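Local coordinates for membrane lipoprotein family protein (Aeropyrum pernix, PDB 4PEV), which probably serves as the membrane-anchored solute-binding component of an ABC transporter and binds adenosine, at residues C[206-211]-C[411-416]; C[263-267]-C[288-293]. All blocks are in the same frame, centred on the assembly; numbering follows the deposited sequence.

Both contacts lie in the lobe built round the mixed sheet that contains strands 186-191, 248-254, 277-282 and 293-299. Interaction 1 fastens the C-terminal region to helix 196-214 and joins residues some 200 positions apart; interaction 2 is local, set between helix 258-271 and the loop leading into strand 293-299, and its residues fall within the span that interaction 1 bridges. Their centres are 27 Å apart and their nearest atoms about 16 Å, so they do not touch. Interaction 2 is near the ligand: the side chain of F263 is about 9 Å from the bound adenosine and about 9 Å from the adenosine-binding residues G256 and D282, whereas interaction 1 lies away from the annotated sites.

Interaction 1 of 2, residues C[206-211]-C[411-416]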
ATOM      1  N   LEU C 206       4.398   2.017  13.070  1.00 26.38           N
ATOM      2  CA  LEU C 206       4.786   2.395  14.431  1.00 29.02           C
ATOM      3  C   LEU C 206       5.626   1.315  15.085  1.00 31.08           C
ATOM      4  O   LEU C 206       6.636   1.595  15.732  1.00 31.64           O
ATOM      5  CB  LEU C 206       3.549   2.625  15.292  1.00 30.21           C
ATOM      6  CG  LEU C 206       3.745   3.148  16.718  1.00 30.56           C
ATOM      7  CD1 LEU C 206       4.587   4.417  16.798  1.00 30.59           C
ATOM      8  CD2 LEU C 206       2.378   3.391  17.332  1.00 30.89           C
ATOM      9  N   TYR C 207       5.203   0.072  14.915  1.00 32.57           N
ATOM     10  CA  TYR C 207       5.980  -1.044  15.407  1.00 33.74           C
ATOM     11  C   TYR C 207       7.402  -0.916  14.922  1.00 33.48           C
ATOM     12  O   TYR C 207       8.329  -0.974  15.711  1.00 35.38           O
ATOM     13  CB  TYR C 207       5.399  -2.380  14.941  1.00 34.57           C
ATOM     14  CG  TYR C 207       6.193  -3.557  15.448  1.00 35.26           C
ATOM     15  CD1 TYR C 207       7.308  -3.995  14.762  1.00 35.90           C
ATOM     16  CD2 TYR C 207       5.845  -4.214  16.624  1.00 36.15           C
ATOM     17  CE1 TYR C 207       8.053  -5.059  15.215  1.00 36.52           C
ATOM     18  CE2 TYR C 207       6.591  -5.293  17.088  1.00 36.96           C
ATOM     19  CZ  TYR C 207       7.701  -5.699  16.374  1.00 36.87           C
ATOM     20  OH  TYR C 207       8.473  -6.758  16.776  1.00 38.96           O
ATOM     21  N   GLY C 208       7.562  -0.753  13.616  1.00 34.01           N
ATOM     22  CA  GLY C 208       8.882  -0.690  12.996  1.00 33.98           C
ATOM     23  C   GLY C 208       9.739   0.459  13.489  1.00 34.03           C
ATOM     24  O   GLY C 208      10.946   0.329  13.574  1.00 33.64           O
ATOM     25  N   VAL C 209       9.119   1.587  13.810  1.00 35.22           N
ATOM     26  CA  VAL C 209       9.856   2.751  14.317  1.00 36.38           C
ATOM     27  C   VAL C 209      10.316   2.498  15.747  1.00 38.22           C
ATOM     28  O   VAL C 209      11.451   2.820  16.094  1.00 39.79           O
ATOM     29  CB  VAL C 209       9.003   4.049  14.280  1.00 35.24           C
ATOM     30  CG1 VAL C 209       9.642   5.159  15.114  1.00 34.34           C
ATOM     31  CG2 VAL C 209       8.783   4.511  12.843  1.00 34.36           C
ATOM     32  N   GLN C 210       9.429   1.947  16.577  1.00 39.16           N
ATOM     33  CA  GLN C 210       9.764   1.665  17.969  1.00 39.72           C
ATOM     34  C   GLN C 210      10.803   0.572  18.047  1.00 41.25           C
ATOM     35  O   GLN C 210      11.656   0.597  18.932  1.00 44.56           O
ATOM     36  CB  GLN C 210       8.538   1.237  18.759  1.00 41.08           C
ATOM     37  CG  GLN C 210       7.482   2.312  18.932  1.00 41.70           C
ATOM     38  CD  GLN C 210       7.981   3.468  19.764  1.00 41.46           C
ATOM     39  OE1 GLN C 210       8.909   4.158  19.369  1.00 43.01           O
ATOM     40  NE2 GLN C 210       7.369   3.684  20.917  1.00 41.65           N
ATOM     41  N   TYR C 211      10.729  -0.382  17.122  1.00 39.13           N
ATOM     42  CA  TYR C 211      11.695  -1.465  17.049  1.00 39.00           C
ATOM     43  C   TYR C 211      13.067  -0.851  16.848  1.00 38.39           C
ATOM     44  O   TYR C 211      13.989  -1.107  17.616  1.00 40.34           O
ATOM     45  CB  TYR C 211      11.334  -2.398  15.896  1.00 40.69           C
ATOM     46  CG  TYR C 211      12.109  -3.701  15.795  1.00 42.74           C
ATOM     47  CD1 TYR C 211      13.313  -3.763  15.099  1.00 44.79           C
ATOM     48  CD2 TYR C 211      11.606  -4.881  16.341  1.00 43.94           C
ATOM     49  CE1 TYR C 211      14.008  -4.953  14.971  1.00 45.83           C
ATOM     50  CE2 TYR C 211      12.294  -6.077  16.216  1.00 46.08           C
ATOM     51  CZ  TYR C 211      13.494  -6.104  15.527  1.00 48.07           C
ATOM     52  OH  TYR C 211      14.201  -7.280  15.395  1.00 54.08           O
ATOM     53  N   LEU C 411       2.054   0.530  21.749  1.00 44.01           N
ATOM     54  CA  LEU C 411       3.246   0.780  20.920  1.00 42.81           C
ATOM     55  C   LEU C 411       3.853   2.158  21.179  1.00 41.67           C
ATOM     56  O   LEU C 411       5.069   2.288  21.263  1.00 39.89           O
ATOM     57  CB  LEU C 411       2.917   0.639  19.440  1.00 42.10           C
ATOM     58  CG  LEU C 411       2.629  -0.786  18.985  1.00 43.33           C
ATOM     59  CD1 LEU C 411       2.383  -0.812  17.487  1.00 46.06           C
ATOM     60  CD2 LEU C 411       3.775  -1.709  19.328  1.00 42.95           C
ATOM     61  N   LYS C 412       3.009   3.180  21.315  1.00 41.50           N
ATOM     62  CA  LYS C 412       3.478   4.500  21.729  1.00 42.41           C
ATOM     63  C   LYS C 412       4.217   4.437  23.064  1.00 43.84           C
ATOM     64  O   LYS C 412       5.115   5.229  23.309  1.00 43.54           O
ATOM     65  CB  LYS C 412       2.317   5.480  21.854  1.00 43.38           C
ATOM     66  CG  LYS C 412       1.775   6.006  20.538  1.00 44.31           C
ATOM     67  CD  LYS C 412       0.965   7.275  20.766  1.00 45.40           C
ATOM     68  CE  LYS C 412       0.253   7.740  19.501  1.00 46.23           C
ATOM     69  NZ  LYS C 412      -0.223   9.141  19.656  1.00 46.20           N
ATOM     70  N   ALA C 413       3.817   3.496  23.920  1.00 44.39           N
ATOM     71  CA  ALA C 413       4.446   3.277  25.219  1.00 42.74           C
ATOM     72  C   ALA C 413       5.683   2.377  25.165  1.00 42.59           C
ATOM     73  O   ALA C 413       6.262   2.082  26.193  1.00 44.49           O
ATOM     74  CB  ALA C 413       3.428   2.675  26.179  1.00 43.04           C
ATOM     75  N   GLY C 414       6.078   1.905  23.991  1.00 41.60           N
ATOM     76  CA  GLY C 414       7.244   1.029  23.889  1.00 41.46           C
ATOM     77  C   GLY C 414       6.984  -0.425  24.242  1.00 41.41           C
ATOM     78  O   GLY C 414       7.919  -1.237  24.330  1.00 39.44           O
ATOM     79  N   ASN C 415       5.715  -0.765  24.427  1.00 41.99           N
ATOM     80  CA  ASN C 415       5.314  -2.144  24.646  1.00 44.45           C
ATOM     81  C   ASN C 415       5.009  -2.839  23.287  1.00 45.42           C
ATOM     82  O   ASN C 415       3.850  -2.991  22.892  1.00 46.27           O
ATOM     83  CB  ASN C 415       4.130  -2.158  25.629  1.00 45.63           C
ATOM     84  CG  ASN C 415       3.488  -3.525  25.775  1.00 47.29           C
ATOM     85  OD1 ASN C 415       4.092  -4.558  25.467  1.00 47.89           O
ATOM     86  ND2 ASN C 415       2.238  -3.531  26.234  1.00 46.22           N
ATOM     87  N   LEU C 416       6.065  -3.255  22.580  1.00 44.61           N
ATOM     88  CA  LEU C 416       5.930  -3.829  21.237  1.00 43.92           C
ATOM     89  C   LEU C 416       5.158  -5.134  21.191  1.00 46.37           C
ATOM     90  O   LEU C 416       4.548  -5.439  20.172  1.00 47.51           O
ATOM     91  CB  LEU C 416       7.285  -4.109  20.596  1.00 43.85           C
ATOM     92  CG  LEU C 416       8.338  -3.014  20.530  1.00 44.94           C
ATOM     93  CD1 LEU C 416       9.502  -3.482  19.660  1.00 43.69           C
ATOM     94  CD2 LEU C 416       7.749  -1.711  20.023  1.00 44.34           C
TER
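The end of helix 401-412 docks against helix 196-214, with Q210 and the leucines L206, L411 and L416 forming most of the joint. L206 and L411 lie alongside each other, pointing opposite ways, with CD2 of L206 3.5 Å from CB of L411. The other end of the L411 side chain turns toward Y207, where its CD1 approaches the Y207 backbone N at 3.9 Å. The polar link comes from Q210: its chain bends at chi2 (-65°), which brings the amide round to the end of the neighbouring helix, and NE2 donates to O of L411 at 2.7 Å. The bond is nearly straight, with an N-H...O angle of 162°, and it lies in the plane of the L411 carbonyl and close to that of the Q210 amide. This carbonyl belongs to a Schellman motif, in which G414 leaves the helical conformation with positive phi (80°), a conformation that favours glycine, and its N bonds back to the same L411 O at 2.9 Å. Two donors therefore grip one oxygen at the helix terminus, while OE1 of Q210 is taken by N213 ND2. Beyond the turn, L416 points back at helix 196-214 and splits its methyls: CD2 packs against CB of Q210, and CD1 sits 4.2 Å from CD2 of Y211. L416 meets both tyrosines at about a right angle; its backbone O lies in the Y207 ring plane, 3.7 Å from CE2, and its CB is 3.8 Å from that same carbon. The tyrosines continue into the surrounding lobe, the Y207 ring edge-to-face with F395 and the Y211 hydroxyl hydrogen-bonded to E383 of helix 375-389.

Interaction 2 of 2, residues C[263-267]-C[288-293]; sequences FNAVK and YDPQTI
The F263 ring carries the delta-methyl of I293 on one face: CD1 stands 3.8 Å from the ring centroid and only 6° off its normal, a CH-pi contact placed over the middle of the ring. I293 reaches it with CG1 anti to the carbonyl carbon (chi1 -56°), CD1 extending beyond. Y288 meets F263 obliquely, the two planes inclined by 34° and the centroids 5.7 Å apart, with CD2 of each ring nearest the other. At the edge of the Y288 ring, near its plane, sit that same I293 methyl and N264 OD1, which accepts a 2.8 Å hydrogen bond from the tyrosine OH; the hydroxyl approaches on a lone pair in the carbonyl plane, although the amide and ring planes are not coplanar. Replacing F263 with an alanine would probably leave I293 CD1 without the face it covers and open a gap beside the Y288 ring. A turn further along the helix, V266 CG1 rests 4.1 Å from CB of T292. The T292 hydroxyl donates to D289 OD2 at 2.7 Å, arriving from above the carboxylate plane, and accepts from a water that also donates to O of F263, so a single water ties the helix backbone to the loop. K267 brings CG and CD obliquely up to the D289 carboxylate, CG lying 3.4 Å from OD2, but its NZ ends 5.6 Å from OD2; any attraction between the charges is probably long-range. The contact pins helix 258-271 against the connection from strand 277-282 to strand 293-299, within the alpha/beta layering of the lobe. S278 of strand 277-282 touches F263, V266 and I293, H259 meets the F263 ring edge-to-face, and within the loop P290 packs on helix 358-372.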
ATOM      1  N   PHE C 263       3.855  13.759  -2.057  1.00 24.56           N
ATOM      2  CA  PHE C 263       5.084  13.755  -2.841  1.00 24.30           C
ATOM      3  C   PHE C 263       5.428  15.150  -3.293  1.00 25.15           C
ATOM      4  O   PHE C 263       6.590  15.561  -3.235  1.00 25.82           O
ATOM      5  CB  PHE C 263       4.950  12.921  -4.106  1.00 24.00           C
ATOM      6  CG  PHE C 263       4.902  11.441  -3.883  1.00 24.20           C
ATOM      7  CD1 PHE C 263       5.500  10.847  -2.783  1.00 24.14           C
ATOM      8  CD2 PHE C 263       4.306  10.622  -4.839  1.00 24.11           C
ATOM      9  CE1 PHE C 263       5.457   9.469  -2.621  1.00 24.80           C
ATOM     10  CE2 PHE C 263       4.274   9.247  -4.692  1.00 23.94           C
ATOM     11  CZ  PHE C 263       4.843   8.668  -3.579  1.00 24.40           C
ATOM     12  N   ASN C 264       4.422  15.874  -3.763  1.00 25.35           N
ATOM     13  CA  ASN C 264       4.654  17.218  -4.251  1.00 26.39           C
ATOM     14  C   ASN C 264       5.038  18.187  -3.150  1.00 26.90           C
ATOM     15  O   ASN C 264       5.794  19.100  -3.391  1.00 27.74           O
ATOM     16  CB  ASN C 264       3.458  17.714  -5.041  1.00 26.68           C
ATOM     17  CG  ASN C 264       3.247  16.917  -6.311  1.00 27.06           C
ATOM     18  OD1 ASN C 264       4.190  16.448  -6.942  1.00 27.40           O
ATOM     19  ND2 ASN C 264       2.000  16.764  -6.692  1.00 28.75           N
ATOM     20  N   ALA C 265       4.553  17.964  -1.939  1.00 28.25           N
ATOM     21  CA  ALA C 265       4.902  18.809  -0.807  1.00 29.03           C
ATOM     22  C   ALA C 265       6.376  18.647  -0.406  1.00 29.85           C
ATOM     23  O   ALA C 265       7.050  19.635  -0.045  1.00 28.96           O
ATOM     24  CB  ALA C 265       3.996  18.493   0.371  1.00 29.42           C
ATOM     25  N   VAL C 266       6.860  17.405  -0.478  1.00 29.50           N
ATOM     26  CA  VAL C 266       8.246  17.070  -0.139  1.00 29.90           C
ATOM     27  C   VAL C 266       9.197  17.592  -1.228  1.00 30.71           C
ATOM     28  O   VAL C 266      10.331  17.967  -0.928  1.00 31.47           O
ATOM     29  CB  VAL C 266       8.418  15.535   0.095  1.00 30.13           C
ATOM     30  CG1 VAL C 266       9.862  15.154   0.411  1.00 29.89           C
ATOM     31  CG2 VAL C 266       7.500  15.059   1.207  1.00 29.71           C
ATOM     32  N   LYS C 267       8.741  17.639  -2.482  1.00 32.16           N
ATOM     33  CA  LYS C 267       9.543  18.247  -3.563  1.00 33.41           C
ATOM     34  C   LYS C 267       9.815  19.730  -3.324  1.00 33.71           C
ATOM     35  O   LYS C 267      10.931  20.210  -3.510  1.00 32.92           O
ATOM     36  CB  LYS C 267       8.844  18.115  -4.914  1.00 34.92           C
ATOM     37  CG  LYS C 267       8.766  16.701  -5.452  1.00 38.01           C
ATOM     38  CD  LYS C 267       8.757  16.654  -6.969  1.00 39.91           C
ATOM     39  CE  LYS C 267       7.446  17.149  -7.555  1.00 42.42           C
ATOM     40  NZ  LYS C 267       7.693  17.838  -8.860  1.00 44.62           N
ATOM     41  N   TYR C 288       8.461   8.769  -9.846  1.00 28.22           N
ATOM     42  CA  TYR C 288       7.720  10.034  -9.847  1.00 30.95           C
ATOM     43  C   TYR C 288       8.667  11.215  -9.533  1.00 32.43           C
ATOM     44  O   TYR C 288       8.636  12.242 -10.218  1.00 32.77           O
ATOM     45  CB  TYR C 288       6.496   9.970  -8.910  1.00 29.95           C
ATOM     46  CG  TYR C 288       5.632  11.223  -8.904  1.00 29.18           C
ATOM     47  CD1 TYR C 288       4.690  11.456  -9.902  1.00 28.50           C
ATOM     48  CD2 TYR C 288       5.759  12.169  -7.891  1.00 29.40           C
ATOM     49  CE1 TYR C 288       3.903  12.596  -9.895  1.00 28.22           C
ATOM     50  CE2 TYR C 288       4.980  13.315  -7.875  1.00 29.90           C
ATOM     51  CZ  TYR C 288       4.052  13.525  -8.879  1.00 29.57           C
ATOM     52  OH  TYR C 288       3.283  14.672  -8.846  1.00 30.28           O
ATOM     53  N   ASP C 289       9.511  11.042  -8.516  1.00 34.57           N
ATOM     54  CA  ASP C 289      10.655  11.930  -8.268  1.00 35.70           C
ATOM     55  C   ASP C 289      11.690  11.176  -7.456  1.00 36.20           C
ATOM     56  O   ASP C 289      11.507  10.992  -6.260  1.00 40.14           O
ATOM     57  CB  ASP C 289      10.275  13.214  -7.527  1.00 36.26           C
ATOM     58  CG  ASP C 289      11.500  14.053  -7.159  1.00 37.77           C
ATOM     59  OD1 ASP C 289      12.523  14.038  -7.885  1.00 41.50           O
ATOM     60  OD2 ASP C 289      11.457  14.725  -6.122  1.00 39.05           O
ATOM     61  N   PRO C 290      12.790  10.749  -8.091  1.00 35.98           N
ATOM     62  CA  PRO C 290      13.708   9.833  -7.410  1.00 34.48           C
ATOM     63  C   PRO C 290      14.658  10.496  -6.388  1.00 33.26           C
ATOM     64  O   PRO C 290      15.202   9.814  -5.512  1.00 32.56           O
ATOM     65  CB  PRO C 290      14.496   9.215  -8.574  1.00 35.07           C
ATOM     66  CG  PRO C 290      13.924   9.791  -9.832  1.00 34.84           C
ATOM     67  CD  PRO C 290      13.280  11.074  -9.436  1.00 35.19           C
ATOM     68  N   GLN C 291      14.861  11.800  -6.509  1.00 33.46           N
ATOM     69  CA  GLN C 291      15.671  12.530  -5.550  1.00 35.16           C
ATOM     70  C   GLN C 291      15.045  12.448  -4.170  1.00 32.46           C
ATOM     71  O   GLN C 291      15.745  12.268  -3.185  1.00 32.82           O
ATOM     72  CB  GLN C 291      15.811  14.000  -5.961  1.00 40.55           C
ATOM     73  CG  GLN C 291      16.776  14.255  -7.119  1.00 46.17           C
ATOM     74  CD  GLN C 291      16.317  15.393  -8.031  1.00 52.99           C
ATOM     75  OE1 GLN C 291      15.122  15.538  -8.312  1.00 59.51           O
ATOM     76  NE2 GLN C 291      17.265  16.198  -8.506  1.00 53.79           N
ATOM     77  N   THR C 292      13.725  12.562  -4.100  1.00 31.03           N
ATOM     78  CA  THR C 292      13.009  12.529  -2.813  1.00 30.64           C
ATOM     79  C   THR C 292      12.286  11.201  -2.480  1.00 28.31           C
ATOM     80  O   THR C 292      12.068  10.900  -1.302  1.00 27.54           O
ATOM     81  CB  THR C 292      12.003  13.703  -2.707  1.00 31.63           C
ATOM     82  OG1 THR C 292      10.976  13.575  -3.709  1.00 30.87           O
ATOM     83  CG2 THR C 292      12.742  15.062  -2.857  1.00 32.02           C
ATOM     84  N   ILE C 293      11.904  10.425  -3.496  1.00 26.23           N
ATOM     85  CA  ILE C 293      11.156   9.187  -3.260  1.00 26.00           C
ATOM     86  C   ILE C 293      12.164   8.066  -3.201  1.00 25.25           C
ATOM     87  O   ILE C 293      12.536   7.502  -4.211  1.00 24.86           O
ATOM     88  CB  ILE C 293      10.067   8.926  -4.329  1.00 24.97           C
ATOM     89  CG1 ILE C 293       9.125  10.125  -4.391  1.00 25.58           C
ATOM     90  CG2 ILE C 293       9.244   7.689  -3.984  1.00 23.77           C
ATOM     91  CD1 ILE C 293       8.195  10.138  -5.588  1.00 26.15           C
TER
HETATM   92  O   HOH W   1       8.434  13.142  -2.992  1.00 20.93           O